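Local coordinates for protein metallophosphoesterase (Clostridium thermocellum, PDB 4J6O) that probably removes 2' or 3' phosphates from RNA ends, as the manganese-binding, calcineurin-like phosphatase domain of a bacterial RNA repair enzyme, at residues N5-K8 against D9-G12. Numbering follows the deposited sequence. Where two conformers were deposited one is given.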
ATOM      1  N   ASN A   5      -5.355   0.238  15.458  1.00 44.80           N
ATOM      2  CA  ASN A   5      -5.379   1.302  14.466  1.00 42.53           C
ATOM      3  C   ASN A   5      -5.079   2.696  15.037  1.00 41.52           C
ATOM      4  O   ASN A   5      -4.812   3.644  14.306  1.00 39.78           O
ATOM      5  CB  ASN A   5      -6.660   1.267  13.641  1.00 55.14           C
ATOM      6  CG  ASN A   5      -7.878   1.440  14.479  1.00 77.22           C
ATOM      7  OD1 ASN A   5      -8.057   2.488  15.110  1.00 79.90           O
ATOM      8  ND2 ASN A   5      -8.731   0.411  14.515  1.00 51.14           N
ATOM      9  N   ASN A   6      -5.057   2.819  16.354  1.00 42.82           N
ATOM     10  CA  ASN A   6      -4.825   4.119  16.948  1.00 42.20           C
ATOM     11  C   ASN A   6      -3.328   4.519  17.012  1.00 41.94           C
ATOM     12  O   ASN A   6      -2.554   3.982  17.784  1.00 43.39           O
ATOM     13  CB  ASN A   6      -5.473   4.129  18.330  1.00 43.95           C
ATOM     14  CG  ASN A   6      -5.543   5.500  18.914  1.00 64.34           C
ATOM     15  OD1 ASN A   6      -4.670   6.322  18.658  1.00 42.45           O
ATOM     16  ND2 ASN A   6      -6.576   5.770  19.705  1.00 52.15           N
ATOM     17  N   LYS A   7      -2.921   5.467  16.174  1.00 40.20           N
ATOM     18  CA  LYS A   7      -1.540   5.966  16.201  1.00 40.04           C
ATOM     19  C   LYS A   7      -1.600   7.473  16.280  1.00 39.44           C
ATOM     20  O   LYS A   7      -0.812   8.167  15.631  1.00 42.08           O
ATOM     21  CB  LYS A   7      -0.790   5.571  14.932  1.00 39.15           C
ATOM     22  CG  LYS A   7      -0.436   4.098  14.848  1.00 46.98           C
ATOM     23  CD  LYS A   7       0.778   3.760  15.713  1.00 60.81           C
ATOM     24  CE  LYS A   7       1.486   2.515  15.173  1.00 45.97           C
ATOM     25  NZ  LYS A   7       2.614   2.132  16.059  1.00 64.72           N
ATOM     26  N   LYS A   8      -2.580   7.971  17.017  1.00 39.39           N
ATOM     27  CA  LYS A   8      -2.797   9.402  17.140  1.00 40.46           C
ATOM     28  C   LYS A   8      -1.602  10.155  17.730  1.00 42.56           C
ATOM     29  O   LYS A   8      -1.457  11.367  17.511  1.00 46.65           O
ATOM     30  CB  LYS A   8      -4.072   9.674  17.905  1.00 48.95           C
ATOM     31  CG  LYS A   8      -5.320   9.302  17.130  1.00 56.67           C
ATOM     32  CD  LYS A   8      -6.542   9.636  17.980  1.00 54.38           C
ATOM     33  CE  LYS A   8      -7.826   9.248  17.299  1.00 68.54           C
ATOM     34  NZ  LYS A   8      -8.990   9.481  18.213  1.00 89.41           N
ATOM     35  N   ASP A   9      -0.717   9.445  18.428  1.00 41.56           N
ATOM     36  CA  ASP A   9       0.486  10.064  18.984  0.51 57.96           C
ATOM     37  C   ASP A   9       1.628  10.197  17.963  1.00 42.11           C
ATOM     38  O   ASP A   9       2.708  10.737  18.274  1.00 46.83           O
ATOM     39  CB  ASP A   9       0.959   9.306  20.225  0.51 59.91           C
ATOM     40  CG  ASP A   9       0.953   7.795  20.038  0.51 67.12           C
ATOM     41  OD1 ASP A   9       0.575   7.280  18.959  0.51 47.81           O
ATOM     42  OD2 ASP A   9       1.324   7.115  21.012  0.51 85.15           O
ATOM     43  N   GLU A  10       1.383   9.722  16.754  1.00 39.67           N
ATOM     44  CA  GLU A  10       2.351   9.816  15.669  1.00 39.28           C
ATOM     45  C   GLU A  10       2.040  11.029  14.793  1.00 37.06           C
ATOM     46  O   GLU A  10       1.006  11.071  14.096  1.00 35.85           O
ATOM     47  CB  GLU A  10       2.349   8.529  14.848  1.00 42.79           C
ATOM     48  CG  GLU A  10       2.904   7.310  15.583  1.00 54.80           C
ATOM     49  CD  GLU A  10       4.437   7.302  15.662  1.00 94.10           C
ATOM     50  OE1 GLU A  10       5.116   7.763  14.699  1.00 58.87           O
ATOM     51  OE2 GLU A  10       4.958   6.833  16.702  1.00 89.42           O
ATOM     52  N   HIS A  11       2.938  12.017  14.809  1.00 41.72           N
ATOM     53  CA  HIS A  11       2.602  13.276  14.155  1.00 40.86           C
ATOM     54  C   HIS A  11       3.314  13.476  12.821  1.00 38.68           C
ATOM     55  O   HIS A  11       2.955  14.368  12.074  1.00 47.47           O
ATOM     56  CB  HIS A  11       2.827  14.454  15.119  1.00 41.26           C
ATOM     57  CG  HIS A  11       2.116  14.289  16.430  1.00 49.79           C
ATOM     58  ND1 HIS A  11       0.752  14.442  16.558  1.00 43.59           N
ATOM     59  CD2 HIS A  11       2.570  13.929  17.654  1.00 51.38           C
ATOM     60  CE1 HIS A  11       0.402  14.216  17.815  1.00 41.92           C
ATOM     61  NE2 HIS A  11       1.486  13.903  18.502  1.00 44.67           N
ATOM     62  N   GLY A  12       4.289  12.618  12.518  1.00 35.94           N
ATOM     63  CA  GLY A  12       5.023  12.697  11.273  1.00 35.52           C
ATOM     64  C   GLY A  12       6.109  13.733  11.462  1.00 36.36           C
ATOM     65  O   GLY A  12       6.469  14.009  12.598  1.00 40.83           O
TER
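Glu-10 folds back on Lys-7 and closes a type I beta turn over Lys-8 and Asp-9. The backbone N of Glu-10 gives a hydrogen bond of 2.9 Å to O of Lys-7. The N-H points well (157°), but the donor stands 50° above the carbonyl plane. The turn follows the short edge strand 6-7, which runs parallel to strand 143-146, and it starts the loop to strand 14-17. An Asx turn overlaps its start: OD1 of Asn-6 accepts from N of Lys-8 at 3.1 Å, in the carbonyl plane and nearly straight.

The Glu-10 side chain can be followed outward. CB of Glu-10 sits 3.3 Å from O of Lys-7. CG of Glu-10 lies beside the Lys-7 chain, 4.1 Å from CB of Lys-7 and equally near its CD. Both chains bend at chi2 (-77° in Glu-10), and they run side by side in the same direction. Beyond CG the carboxylate parts from the lysine: OE2 of Glu-10 stays 5.3 Å from NZ of Lys-7, too far for a salt bridge. OE1 makes a long, weak ion pair with Lys-59.

In one of its two conformers Asp-9 turns its carboxylate back over the turn, with OD1 near the carbonyl group of Lys-7; this approach is doubtful. The His-11 ring lies at the exit. CE1 of His-11 comes 3.4 Å from O of Lys-8, and one face of the ring has the carbonyl carbon of Asp-9 above it, offset toward the rim. ND1 is hydrogen-bonded to Asp-147, just past strand 143-146.

The contact lies at the surface. One backbone hydrogen bond and the Asn-6 side-chain bond shape the turn, while unlike charges nearby probably add only weak attraction that solvent would screen.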